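Local coordinates for WbbM protein (Klebsiella pneumoniae, PDB 6U4B), which is a bifunctional O-antigen polymerase, with two glycosyltransferase modules in one chain and a magnesium site in its family 8 module, at residues A318-I323 / Y333-L338; L390-L395 / D400-I405; L415-D420 / L523-Y528; N533-F538 / A544-F549. One frame throughout, in Å; residues are numbered along the deposited sequence.

Interaction 1: A318-I323 / Y333-L338; sequences ALINSI and YDIVVL
I320 and I323 reach from helix 313-325 to Y333, I335 and V337 of strand 333-340. The helix and strand segments run antiparallel at 174°, with their axes 11.4 Å apart at closest approach. Both isoleucines lie on the flank of the helix that faces the strand. All three strand residues point back toward it. I335 sits at the middle of the contact. Its CD1 is met by two methyl branches, I320 CG2 at 4.3 Å and I323 CG2 also at 4.3 Å.

I320 uses both branches. Its CG2 goes to I335. CG1 lies anti to the carbonyl carbon (chi1 -72°) and carries CD1 further along the strand. There I320 CD1 meets V337 CG2 at 4.1 Å, and the two side chains cross obliquely. At the other end, I323 CG2 approaches the Y333 ring at CD1, 4.4 Å away. The phenol OH of Y333 is held by D414.

Around the contact, I320 also touches I306 of strand 302-309, and V337 touches L362 and F364 of strand 360-366. Strand 302-309, helix 313-325 and strand 333-340 form a beta-alpha-beta unit, as expected of a Rossmann-like glycosyltransferase core. The contact seats the crossover helix on strand 333-340, the second strand of the unit. It consists of buried apolar contacts, each made by an isoleucine methyl. Shape and burial therefore hold helix and strand together, without polar pairing between the two segments.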
loop_
_atom_site.group_PDB
_atom_site.type_symbol
_atom_site.label_atom_id
_atom_site.label_comp_id
_atom_site.label_asym_id
_atom_site.label_seq_id
_atom_site.Cartn_x
_atom_site.Cartn_y
_atom_site.Cartn_z
ATOM N N ALA A 318 0.738 3.535 14.663
ATOM C CA ALA A 318 0.532 4.669 13.767
ATOM C C ALA A 318 1.540 5.776 14.042
ATOM O O ALA A 318 2.096 6.366 13.107
ATOM C CB ALA A 318 -0.895 5.194 13.910
ATOM N N LEU A 319 1.794 6.063 15.322
ATOM C CA LEU A 319 2.773 7.084 15.681
ATOM C C LEU A 319 4.159 6.721 15.167
ATOM O O LEU A 319 4.813 7.523 14.490
ATOM C CB LEU A 319 2.795 7.277 17.197
ATOM C CG LEU A 319 3.910 8.166 17.755
ATOM C CD1 LEU A 319 3.849 9.573 17.163
ATOM C CD2 LEU A 319 3.848 8.210 19.277
ATOM N N ILE A 320 4.625 5.509 15.482
ATOM C CA ILE A 320 5.959 5.087 15.063
ATOM C C ILE A 320 6.066 5.094 13.546
ATOM O O ILE A 320 7.086 5.511 12.979
ATOM C CB ILE A 320 6.293 3.705 15.656
ATOM C CG1 ILE A 320 6.551 3.821 17.163
ATOM C CG2 ILE A 320 7.489 3.084 14.945
ATOM C CD1 ILE A 320 6.654 2.492 17.875
ATOM N N ASN A 321 5.014 4.648 12.860
ATOM C CA ASN A 321 5.020 4.709 11.404
ATOM C C ASN A 321 5.091 6.153 10.916
ATOM O O ASN A 321 5.792 6.449 9.941
ATOM C CB ASN A 321 3.788 4.005 10.840
ATOM C CG ASN A 321 4.126 3.104 9.674
ATOM O OD1 ASN A 321 5.285 2.743 9.474
ATOM N ND2 ASN A 321 3.114 2.731 8.899
ATOM N N SER A 322 4.394 7.070 11.594
ATOM C CA SER A 322 4.473 8.475 11.205
ATOM C C SER A 322 5.873 9.030 11.436
ATOM O O SER A 322 6.356 9.854 10.649
ATOM C CB SER A 322 3.431 9.306 11.965
ATOM O OG SER A 322 3.881 9.667 13.265
ATOM N N ILE A 323 6.540 8.589 12.505
ATOM C CA ILE A 323 7.909 9.027 12.756
ATOM C C ILE A 323 8.830 8.544 11.644
ATOM O O ILE A 323 9.687 9.291 11.154
ATOM C CB ILE A 323 8.381 8.540 14.138
ATOM C CG1 ILE A 323 7.540 9.177 15.246
ATOM C CG2 ILE A 323 9.861 8.847 14.338
ATOM C CD1 ILE A 323 7.855 8.658 16.629
ATOM N N TYR A 333 17.388 7.315 14.513
ATOM C CA TYR A 333 16.250 7.467 15.411
ATOM C C TYR A 333 16.230 6.305 16.391
ATOM O O TYR A 333 16.098 5.145 15.986
ATOM C CB TYR A 333 14.939 7.555 14.624
ATOM C CG TYR A 333 14.851 8.800 13.763
ATOM C CD1 TYR A 333 14.117 9.905 14.175
ATOM C CD2 TYR A 333 15.516 8.872 12.543
ATOM C CE1 TYR A 333 14.041 11.045 13.391
ATOM C CE2 TYR A 333 15.451 10.006 11.758
ATOM C CZ TYR A 333 14.710 11.089 12.184
ATOM O OH TYR A 333 14.643 12.216 11.397
ATOM N N ASP A 334 16.360 6.625 17.676
ATOM C CA ASP A 334 16.468 5.659 18.769
ATOM C C ASP A 334 15.142 5.685 19.524
ATOM O O ASP A 334 14.951 6.480 20.446
ATOM C CB ASP A 334 17.657 6.017 19.667
ATOM C CG ASP A 334 17.879 5.024 20.804
ATOM O OD1 ASP A 334 17.048 4.115 21.015
ATOM O OD2 ASP A 334 18.909 5.163 21.496
ATOM N N ILE A 335 14.222 4.812 19.125
ATOM C CA ILE A 335 12.883 4.770 19.697
ATOM C C ILE A 335 12.857 3.723 20.800
ATOM O O ILE A 335 13.271 2.576 20.589
ATOM C CB ILE A 335 11.823 4.466 18.626
ATOM C CG1 ILE A 335 11.950 5.439 17.451
ATOM C CG2 ILE A 335 10.432 4.540 19.229
ATOM C CD1 ILE A 335 10.904 5.239 16.372
ATOM N N VAL A 336 12.375 4.115 21.977
ATOM C CA VAL A 336 12.225 3.207 23.108
ATOM C C VAL A 336 10.786 3.290 23.590
ATOM O O VAL A 336 10.302 4.379 23.923
ATOM C CB VAL A 336 13.195 3.534 24.254
ATOM C CG1 VAL A 336 12.903 2.652 25.457
ATOM C CG2 VAL A 336 14.637 3.361 23.797
ATOM N N VAL A 337 10.105 2.149 23.632
ATOM C CA VAL A 337 8.729 2.071 24.106
ATOM C C VAL A 337 8.736 1.540 25.533
ATOM O O VAL A 337 9.185 0.415 25.784
ATOM C CB VAL A 337 7.869 1.184 23.194
ATOM C CG1 VAL A 337 6.537 0.881 23.864
ATOM C CG2 VAL A 337 7.653 1.861 21.841
ATOM N N LEU A 338 8.246 2.351 26.469
ATOM C CA LEU A 338 8.010 1.900 27.837
ATOM C C LEU A 338 6.689 1.146 27.836
ATOM O O LEU A 338 5.619 1.748 27.941
ATOM C CB LEU A 338 7.977 3.082 28.799
ATOM C CG LEU A 338 9.151 4.055 28.665
ATOM C CD1 LEU A 338 9.002 5.224 29.632
ATOM C CD2 LEU A 338 10.458 3.325 28.894
#

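Interaction 2: L390-L395 / D400-I405; sequences LFIPQL and DKVVFI
I392 spans V402 and F404, two residues on the same side of strand 402-405. Its two branches divide the work. I392 CD1 reaches F404, 3.8 Å from CD1 of the ring and 3.9 Å from F404 CB. I392 CG2 turns to the valine and lies 4.1 Å from V402 CG1. The I392 and F404 side chains run at about a right angle to each other. The methyl end of I392 lies against CB and the near ring carbons of the phenylalanine. F404 CG is anti to the backbone N (chi1 170°), which places the ring beside that methyl.

F479 of the antiparallel strand 477-479 touches both I392 and F404. V402 also packs on P303 and V305 of the parallel strand 302-309. R389 touches F404. P393 of the same short helix packs on L493 of helix 489-499.

F404 lies two residues before the magnesium ligand D406. Its side chain is about 3 Å from that of D406 and about 7 Å from the metal ion, measured between nearest atoms. The contact is buried and wholly apolar. It covers one side of the strand leading into the metal site with hydrocarbon and gives the ion no ligand.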
loop_
_atom_site.group_PDB
_atom_site.type_symbol
_atom_site.label_atom_id
_atom_site.label_comp_id
_atom_site.label_asym_id
_atom_site.label_seq_id
_atom_site.Cartn_x
_atom_site.Cartn_y
_atom_site.Cartn_z
ATOM N N LEU A 390 7.774 10.727 34.619
ATOM C CA LEU A 390 8.611 11.156 35.734
ATOM C C LEU A 390 9.919 10.382 35.814
ATOM O O LEU A 390 10.892 10.891 36.378
ATOM C CB LEU A 390 7.855 11.002 37.054
ATOM C CG LEU A 390 6.519 11.728 37.186
ATOM C CD1 LEU A 390 5.947 11.520 38.582
ATOM C CD2 LEU A 390 6.681 13.207 36.883
ATOM N N PHE A 391 9.967 9.172 35.267
ATOM C CA PHE A 391 11.142 8.319 35.379
ATOM C C PHE A 391 12.089 8.452 34.196
ATOM O O PHE A 391 13.108 7.753 34.157
ATOM C CB PHE A 391 10.707 6.860 35.546
ATOM C CG PHE A 391 9.916 6.614 36.798
ATOM C CD1 PHE A 391 8.533 6.715 36.789
ATOM C CD2 PHE A 391 10.554 6.307 37.989
ATOM C CE1 PHE A 391 7.804 6.503 37.942
ATOM C CE2 PHE A 391 9.828 6.093 39.150
ATOM C CZ PHE A 391 8.450 6.191 39.126
ATOM N N ILE A 392 11.777 9.336 33.242
ATOM C CA ILE A 392 12.659 9.514 32.085
ATOM C C ILE A 392 14.056 9.975 32.482
ATOM O O ILE A 392 15.031 9.406 31.965
ATOM C CB ILE A 392 11.991 10.433 31.050
ATOM C CG1 ILE A 392 10.892 9.663 30.315
ATOM C CG2 ILE A 392 13.020 10.984 30.072
ATOM C CD1 ILE A 392 9.935 10.538 29.530
ATOM N N PRO A 393 14.247 10.954 33.370
ATOM C CA PRO A 393 15.623 11.339 33.734
ATOM C C PRO A 393 16.423 10.233 34.406
ATOM O O PRO A 393 17.658 10.314 34.428
ATOM C CB PRO A 393 15.422 12.536 34.676
ATOM C CG PRO A 393 14.022 12.415 35.159
ATOM C CD PRO A 393 13.259 11.840 34.013
ATOM N N GLN A 394 15.776 9.203 34.952
ATOM C CA GLN A 394 16.516 8.118 35.589
ATOM C C GLN A 394 16.866 7.008 34.603
ATOM O O GLN A 394 18.034 6.623 34.487
ATOM C CB GLN A 394 15.717 7.550 36.767
ATOM C CG GLN A 394 16.486 6.538 37.617
ATOM C CD GLN A 394 17.588 7.176 38.454
ATOM O OE1 GLN A 394 17.754 8.397 38.464
ATOM N NE2 GLN A 394 18.344 6.346 39.165
ATOM N N LEU A 395 15.870 6.487 33.882
ATOM C CA LEU A 395 16.128 5.401 32.942
ATOM C C LEU A 395 17.027 5.856 31.798
ATOM O O LEU A 395 17.886 5.097 31.333
ATOM C CB LEU A 395 14.809 4.854 32.401
ATOM C CG LEU A 395 14.916 3.652 31.460
ATOM C CD1 LEU A 395 15.486 2.448 32.203
ATOM C CD2 LEU A 395 13.566 3.321 30.839
ATOM N N ASP A 400 21.905 12.728 26.526
ATOM C CA ASP A 400 21.955 14.173 26.732
ATOM C C ASP A 400 20.560 14.781 26.659
ATOM O O ASP A 400 20.128 15.478 27.584
ATOM C CB ASP A 400 22.882 14.835 25.709
ATOM C CG ASP A 400 24.347 14.654 26.048
ATOM O OD1 ASP A 400 25.185 14.711 25.121
ATOM O OD2 ASP A 400 24.659 14.441 27.239
ATOM N N LYS A 401 19.842 14.528 25.567
ATOM C CA LYS A 401 18.473 14.999 25.414
ATOM C C LYS A 401 17.607 13.885 24.841
ATOM O O LYS A 401 18.074 13.037 24.077
ATOM C CB LYS A 401 18.391 16.247 24.520
ATOM C CG LYS A 401 18.995 17.488 25.154
ATOM C CD LYS A 401 18.603 18.757 24.415
ATOM C CE LYS A 401 19.168 18.785 23.007
ATOM N NZ LYS A 401 18.922 20.098 22.350
ATOM N N VAL A 402 16.330 13.913 25.214
ATOM C CA VAL A 402 15.361 12.878 24.871
ATOM C C VAL A 402 14.016 13.544 24.601
ATOM O O VAL A 402 13.611 14.463 25.320
ATOM C CB VAL A 402 15.246 11.837 26.006
ATOM C CG1 VAL A 402 13.846 11.263 26.082
ATOM C CG2 VAL A 402 16.279 10.734 25.832
ATOM N N VAL A 403 13.321 13.078 23.564
ATOM C CA VAL A 403 12.009 13.599 23.193
ATOM C C VAL A 403 10.951 12.583 23.600
ATOM O O VAL A 403 10.922 11.464 23.073
ATOM C CB VAL A 403 11.919 13.902 21.689
ATOM C CG1 VAL A 403 10.543 14.442 21.341
ATOM C CG2 VAL A 403 13.006 14.884 21.282
ATOM N N PHE A 404 10.087 12.964 24.540
ATOM C CA PHE A 404 8.912 12.161 24.847
ATOM C C PHE A 404 7.723 12.641 24.028
ATOM O O PHE A 404 7.559 13.840 23.788
ATOM C CB PHE A 404 8.551 12.216 26.335
ATOM C CG PHE A 404 7.216 11.584 26.647
ATOM C CD1 PHE A 404 7.133 10.235 26.945
ATOM C CD2 PHE A 404 6.042 12.332 26.605
ATOM C CE1 PHE A 404 5.915 9.644 27.209
ATOM C CE2 PHE A 404 4.820 11.743 26.857
ATOM C CZ PHE A 404 4.757 10.400 27.166
ATOM N N ILE A 405 6.876 11.696 23.626
ATOM C CA ILE A 405 5.658 12.036 22.896
ATOM C C ILE A 405 4.557 11.067 23.306
ATOM O O ILE A 405 4.793 9.863 23.450
ATOM C CB ILE A 405 5.903 12.033 21.369
ATOM C CG1 ILE A 405 4.640 12.452 20.609
ATOM C CG2 ILE A 405 6.417 10.675 20.891
ATOM C CD1 ILE A 405 4.872 12.666 19.126
#

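Interaction 3: L415-D420 / L523-Y528; sequences LGELLD and LEWNVY
L418 and W525 mark the closest backbone approach, 9.1 Å between CA atoms, where a helically turned loop faces a short 3-10 turn. The gap is filled by the indole of W525. L418 comes from the opposite direction and lays CD2 on one face of it. This is a CH-pi contact: L418 CD2 is 3.5 Å from the centroid of the five-membered ring of W525 and 10° off its normal. The second methyl spreads over the benzene part, with L418 CD1 4.1 Å from W525 CE3.

L415 approaches the far rim, CD2 to W525 CZ3 at 3.7 Å. E417 lies at the ring edge, with CG 3.7 Å from W525 CZ2. Its chi1 of 49° sets CG between the backbone N and the carbonyl carbon. The extended chain then passes the ring at a slant, its carboxylate plane 73° from that of the indole. The carboxylate forms a salt bridge with K557, which also packs on W525.

The contact joins the loop after strand 409-411 to the turn before strand 527-528. V431 of strand 428-432 touches W525, and V304 of strand 302-309 touches L415. Next to W525, N526 OD1 is hydrogen-bonded to ND1 of the magnesium ligand H560. Helix 543-554 borders the turn through A552, which packs on L523 and E524.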
loop_
_atom_site.group_PDB
_atom_site.type_symbol
_atom_site.label_atom_id
_atom_site.label_comp_id
_atom_site.label_asym_id
_atom_site.label_seq_id
_atom_site.Cartn_x
_atom_site.Cartn_y
_atom_site.Cartn_z
ATOM N N LEU A 415 10.919 14.642 13.816
ATOM C CA LEU A 415 11.061 14.906 15.244
ATOM C C LEU A 415 12.457 15.400 15.596
ATOM O O LEU A 415 12.652 15.960 16.677
ATOM C CB LEU A 415 10.742 13.646 16.051
ATOM C CG LEU A 415 9.295 13.429 16.498
ATOM C CD1 LEU A 415 9.178 12.136 17.294
ATOM C CD2 LEU A 415 8.814 14.607 17.325
ATOM N N GLY A 416 13.429 15.217 14.701
ATOM C CA GLY A 416 14.802 15.609 14.967
ATOM C C GLY A 416 15.014 17.096 15.149
ATOM O O GLY A 416 15.979 17.493 15.815
ATOM N N GLU A 417 14.150 17.930 14.567
ATOM C CA GLU A 417 14.343 19.367 14.716
ATOM C C GLU A 417 13.971 19.861 16.110
ATOM O O GLU A 417 14.380 20.963 16.493
ATOM C CB GLU A 417 13.560 20.141 13.651
ATOM C CG GLU A 417 12.102 19.750 13.490
ATOM C CD GLU A 417 11.487 20.320 12.219
ATOM O OE1 GLU A 417 10.769 21.341 12.303
ATOM O OE2 GLU A 417 11.736 19.758 11.131
ATOM N N LEU A 418 13.221 19.071 16.883
ATOM C CA LEU A 418 13.028 19.399 18.291
ATOM C C LEU A 418 14.341 19.329 19.059
ATOM O O LEU A 418 14.530 20.063 20.036
ATOM C CB LEU A 418 11.992 18.465 18.922
ATOM C CG LEU A 418 10.530 18.693 18.537
ATOM C CD1 LEU A 418 9.627 17.762 19.325
ATOM C CD2 LEU A 418 10.135 20.146 18.760
ATOM N N LEU A 419 15.262 18.465 18.627
ATOM C CA LEU A 419 16.572 18.380 19.259
ATOM C C LEU A 419 17.452 19.580 18.939
ATOM O O LEU A 419 18.419 19.832 19.665
ATOM C CB LEU A 419 17.286 17.096 18.835
ATOM C CG LEU A 419 16.775 15.772 19.405
ATOM C CD1 LEU A 419 17.736 14.646 19.064
ATOM C CD2 LEU A 419 16.582 15.879 20.908
ATOM N N ASP A 420 17.149 20.317 17.871
ATOM C CA ASP A 420 17.940 21.478 17.489
ATOM C C ASP A 420 17.515 22.754 18.202
ATOM O O ASP A 420 18.216 23.767 18.091
ATOM C CB ASP A 420 17.867 21.697 15.974
ATOM C CG ASP A 420 18.476 20.553 15.189
ATOM O OD1 ASP A 420 19.410 19.907 15.708
ATOM O OD2 ASP A 420 18.019 20.300 14.054
ATOM N N LEU A 523 2.984 26.155 18.871
ATOM C CA LEU A 523 1.774 25.349 18.993
ATOM C C LEU A 523 1.649 24.311 17.883
ATOM O O LEU A 523 0.889 23.348 18.036
ATOM C CB LEU A 523 0.551 26.271 19.008
ATOM C CG LEU A 523 -0.829 25.688 19.307
ATOM C CD1 LEU A 523 -0.815 24.847 20.574
ATOM C CD2 LEU A 523 -1.830 26.820 19.429
ATOM N N GLU A 524 2.379 24.479 16.775
ATOM C CA GLU A 524 2.328 23.509 15.687
ATOM C C GLU A 524 2.803 22.126 16.116
ATOM O O GLU A 524 2.506 21.141 15.432
ATOM C CB GLU A 524 3.172 23.990 14.502
ATOM C CG GLU A 524 2.615 25.196 13.755
ATOM C CD GLU A 524 2.762 26.498 14.526
ATOM O OE1 GLU A 524 1.823 27.322 14.487
ATOM O OE2 GLU A 524 3.815 26.694 15.166
ATOM N N TRP A 525 3.528 22.028 17.228
ATOM C CA TRP A 525 4.081 20.762 17.688
ATOM C C TRP A 525 3.155 20.003 18.630
ATOM O O TRP A 525 3.524 18.920 19.096
ATOM C CB TRP A 525 5.436 20.995 18.367
ATOM C CG TRP A 525 6.574 20.954 17.399
ATOM C CD1 TRP A 525 7.362 21.998 17.007
ATOM C CD2 TRP A 525 7.039 19.807 16.678
ATOM N NE1 TRP A 525 8.294 21.568 16.091
ATOM C CE2 TRP A 525 8.116 20.227 15.873
ATOM C CE3 TRP A 525 6.649 18.465 16.637
ATOM C CZ2 TRP A 525 8.810 19.351 15.039
ATOM C CZ3 TRP A 525 7.338 17.597 15.809
ATOM C CH2 TRP A 525 8.406 18.044 15.021
ATOM N N ASN A 526 1.966 20.534 18.916
ATOM C CA ASN A 526 1.010 19.841 19.772
ATOM C C ASN A 526 -0.406 20.308 19.455
ATOM O O ASN A 526 -1.043 20.978 20.273
ATOM C CB ASN A 526 1.339 20.075 21.248
ATOM C CG ASN A 526 0.685 19.055 22.163
ATOM O OD1 ASN A 526 -0.336 18.459 21.824
ATOM N ND2 ASN A 526 1.278 18.850 23.333
ATOM N N VAL A 527 -0.909 19.949 18.279
ATOM C CA VAL A 527 -2.193 20.443 17.797
ATOM C C VAL A 527 -3.276 19.451 18.206
ATOM O O VAL A 527 -3.294 18.308 17.742
ATOM C CB VAL A 527 -2.175 20.654 16.278
ATOM C CG1 VAL A 527 -3.528 21.158 15.787
ATOM C CG2 VAL A 527 -1.071 21.631 15.896
ATOM N N TYR A 528 -4.181 19.887 19.080
ATOM C CA TYR A 528 -5.350 19.080 19.397
ATOM C C TYR A 528 -6.194 18.872 18.147
ATOM O O TYR A 528 -6.421 19.804 17.369
ATOM C CB TYR A 528 -6.199 19.754 20.476
ATOM C CG TYR A 528 -5.545 19.877 21.833
ATOM C CD1 TYR A 528 -4.954 21.067 22.233
ATOM C CD2 TYR A 528 -5.540 18.810 22.723
ATOM C CE1 TYR A 528 -4.365 21.191 23.473
ATOM C CE2 TYR A 528 -4.953 18.923 23.969
ATOM C CZ TYR A 528 -4.368 20.117 24.338
ATOM O OH TYR A 528 -3.783 20.238 25.577
#

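Interaction 4: N533-F538 / A544-F549; sequences NTDDFF and ATYMKF
One water joins D535 and Y546 across the contact. Its oxygen lies 2.8 Å from Y546 OH, in the plane of the tyrosine ring. The water donates to D535 OD1 at 2.5 Å, a short distance for such a bond. D535 OD1 and Y546 OH are too far apart to bond directly, so the water bridges the exposed aspartate to the buried tyrosine.

Deeper in, F538 and F549 form a face-to-face stack. Their centroids are 4.2 Å apart and the planes are tilted by 21°. F549 CZ stands over the centre of the F538 ring. F549 CG is anti to the backbone N (chi1 176°), which sends the ring off the helix toward the loop. F537 covers the opposite face of F538 with CD2, so F538 is held between two phenylalanines. T534 OG1 meets the edge of F549, 3.8 Å from CE2, though T534 is poorly ordered.

Y546 makes a second contact through its ring. F538 O comes obliquely to Y546 CD1 at 3.5 Å, and F538 CB is 4.2 Å from the same carbon. The tyrosine thus meets the loop directly with its ring and, through the water, with its hydroxyl.

The loop 533-538 follows strand 527-528 and folds back on helix 543-554, which it leads into. Helix 434-441 packs on the aromatic pair, with I434 touching F538 and F549. T545 OG1 is hydrogen-bonded to E437 of that helix. A different side of helix 543-554 faces the trimer interface, where A544 packs on D239 and M547 on F78 of a neighbouring subunit.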
loop_
_atom_site.group_PDB
_atom_site.type_symbol
_atom_site.label_atom_id
_atom_site.label_comp_id
_atom_site.label_asym_id
_atom_site.label_seq_id
_atom_site.Cartn_x
_atom_site.Cartn_y
_atom_site.Cartn_z
ATOM N N ASN A 533 -16.080 17.999 18.504
ATOM C CA ASN A 533 -16.468 19.400 18.357
ATOM C C ASN A 533 -15.291 20.277 18.756
ATOM O O ASN A 533 -14.905 20.310 19.929
ATOM C CB ASN A 533 -17.700 19.722 19.201
ATOM C CG ASN A 533 -18.861 20.218 18.365
ATOM O OD1 ASN A 533 -18.813 20.181 17.135
ATOM N ND2 ASN A 533 -19.914 20.680 19.027
ATOM N N THR A 534 -14.726 20.989 17.782
ATOM C CA THR A 534 -13.609 21.889 18.022
ATOM C C THR A 534 -14.032 23.347 18.151
ATOM O O THR A 534 -13.202 24.185 18.517
ATOM C CB THR A 534 -12.575 21.763 16.896
ATOM O OG1 THR A 534 -11.503 22.685 17.123
ATOM C CG2 THR A 534 -13.219 22.064 15.551
ATOM N N ASP A 535 -15.292 23.666 17.865
ATOM C CA ASP A 535 -15.782 25.037 17.899
ATOM C C ASP A 535 -16.430 25.420 19.224
ATOM O O ASP A 535 -16.921 26.545 19.350
ATOM C CB ASP A 535 -16.790 25.267 16.767
ATOM C CG ASP A 535 -16.150 25.846 15.523
ATOM O OD1 ASP A 535 -14.905 25.833 15.427
ATOM O OD2 ASP A 535 -16.897 26.327 14.644
ATOM N N ASP A 536 -16.448 24.524 20.210
ATOM C CA ASP A 536 -17.152 24.808 21.454
ATOM C C ASP A 536 -16.280 25.495 22.497
ATOM O O ASP A 536 -16.794 26.289 23.294
ATOM C CB ASP A 536 -17.718 23.514 22.049
ATOM C CG ASP A 536 -18.683 22.813 21.112
ATOM O OD1 ASP A 536 -18.682 23.134 19.906
ATOM O OD2 ASP A 536 -19.448 21.946 21.586
ATOM N N PHE A 537 -14.978 25.219 22.507
ATOM C CA PHE A 537 -14.082 25.647 23.574
ATOM C C PHE A 537 -13.080 26.704 23.134
ATOM O O PHE A 537 -12.975 27.761 23.763
ATOM C CB PHE A 537 -13.341 24.419 24.129
ATOM C CG PHE A 537 -12.263 24.746 25.128
ATOM C CD1 PHE A 537 -12.556 24.840 26.478
ATOM C CD2 PHE A 537 -10.950 24.931 24.718
ATOM C CE1 PHE A 537 -11.565 25.130 27.399
ATOM C CE2 PHE A 537 -9.958 25.224 25.632
ATOM C CZ PHE A 537 -10.264 25.322 26.975
ATOM N N PHE A 538 -12.338 26.440 22.065
ATOM C CA PHE A 538 -11.204 27.259 21.650
ATOM C C PHE A 538 -11.570 28.665 21.168
ATOM O O PHE A 538 -10.817 29.607 21.449
ATOM C CB PHE A 538 -10.416 26.517 20.570
ATOM C CG PHE A 538 -9.864 25.200 21.034
ATOM C CD1 PHE A 538 -8.759 25.155 21.869
ATOM C CD2 PHE A 538 -10.453 24.008 20.646
ATOM C CE1 PHE A 538 -8.251 23.945 22.306
ATOM C CE2 PHE A 538 -9.948 22.795 21.076
ATOM C CZ PHE A 538 -8.845 22.765 21.909
ATOM N N ALA A 544 -5.947 36.344 20.582
ATOM C CA ALA A 544 -4.623 36.057 20.043
ATOM C C ALA A 544 -4.306 34.569 20.118
ATOM O O ALA A 544 -3.695 34.010 19.199
ATOM C CB ALA A 544 -3.567 36.867 20.792
ATOM N N THR A 545 -4.710 33.910 21.209
ATOM C CA THR A 545 -4.479 32.475 21.335
ATOM C C THR A 545 -5.308 31.693 20.324
ATOM O O THR A 545 -4.814 30.736 19.716
ATOM C CB THR A 545 -4.799 32.013 22.758
ATOM O OG1 THR A 545 -4.011 32.756 23.698
ATOM C CG2 THR A 545 -4.496 30.527 22.918
ATOM N N TYR A 546 -6.570 32.085 20.128
ATOM C CA TYR A 546 -7.407 31.409 19.143
ATOM C C TYR A 546 -6.811 31.519 17.745
ATOM O O TYR A 546 -6.827 30.548 16.976
ATOM C CB TYR A 546 -8.824 31.982 19.182
ATOM C CG TYR A 546 -9.798 31.278 18.263
ATOM C CD1 TYR A 546 -9.787 29.894 18.138
ATOM C CD2 TYR A 546 -10.737 31.996 17.530
ATOM C CE1 TYR A 546 -10.674 29.245 17.302
ATOM C CE2 TYR A 546 -11.631 31.354 16.692
ATOM C CZ TYR A 546 -11.593 29.978 16.583
ATOM O OH TYR A 546 -12.478 29.333 15.753
ATOM N N MET A 547 -6.269 32.691 17.400
ATOM C CA MET A 547 -5.595 32.842 16.114
ATOM C C MET A 547 -4.397 31.908 16.007
ATOM O O MET A 547 -4.167 31.300 14.955
ATOM C CB MET A 547 -5.163 34.294 15.913
ATOM C CG MET A 547 -6.309 35.286 15.864
ATOM S SD MET A 547 -7.505 34.936 14.558
ATOM C CE MET A 547 -8.901 34.358 15.520
ATOM N N LYS A 548 -3.619 31.786 17.086
ATOM C CA LYS A 548 -2.487 30.867 17.079
ATOM C C LYS A 548 -2.948 29.428 16.902
ATOM O O LYS A 548 -2.275 28.628 16.243
ATOM C CB LYS A 548 -1.681 31.014 18.370
ATOM C CG LYS A 548 -1.016 32.366 18.547
ATOM C CD LYS A 548 -0.113 32.364 19.768
ATOM C CE LYS A 548 1.342 32.543 19.373
ATOM N NZ LYS A 548 2.260 31.878 20.341
ATOM N N PHE A 549 -4.100 29.081 17.481
ATOM C CA PHE A 549 -4.634 27.732 17.329
ATOM C C PHE A 549 -5.105 27.482 15.902
ATOM O O PHE A 549 -4.882 26.399 15.350
ATOM C CB PHE A 549 -5.770 27.509 18.327
ATOM C CG PHE A 549 -6.460 26.181 18.184
ATOM C CD1 PHE A 549 -5.784 25.000 18.448
ATOM C CD2 PHE A 549 -7.791 26.117 17.807
ATOM C CE1 PHE A 549 -6.419 23.776 18.323
ATOM C CE2 PHE A 549 -8.433 24.898 17.684
ATOM C CZ PHE A 549 -7.746 23.726 17.944
HETATM O O HOH W 1 -12.540 26.544 15.375
#

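How the interactions relate
Interactions 1, 2 and 3 form one continuous core. L319 CD1 of interaction 1 is 3.8 Å from I405 CD1 of interaction 2. I323 CD1 is 3.8 Å from L415 CD1 of interaction 3. Interactions 2 and 3 are tied by a probable hydrogen bond, K401 NZ to L419 O, 2.7 Å. Interaction 4 lies further out and touches only interaction 3, where L523 CD2 is 3.6 Å from F549 CA. The magnesium ion, bound by D406, D408 and H560, is nearest interaction 2. The side chain of W525 is about 13 Å from the magnesium ion, as is that of F538. The side chain of I323 is about 14 Å from the magnesium ion.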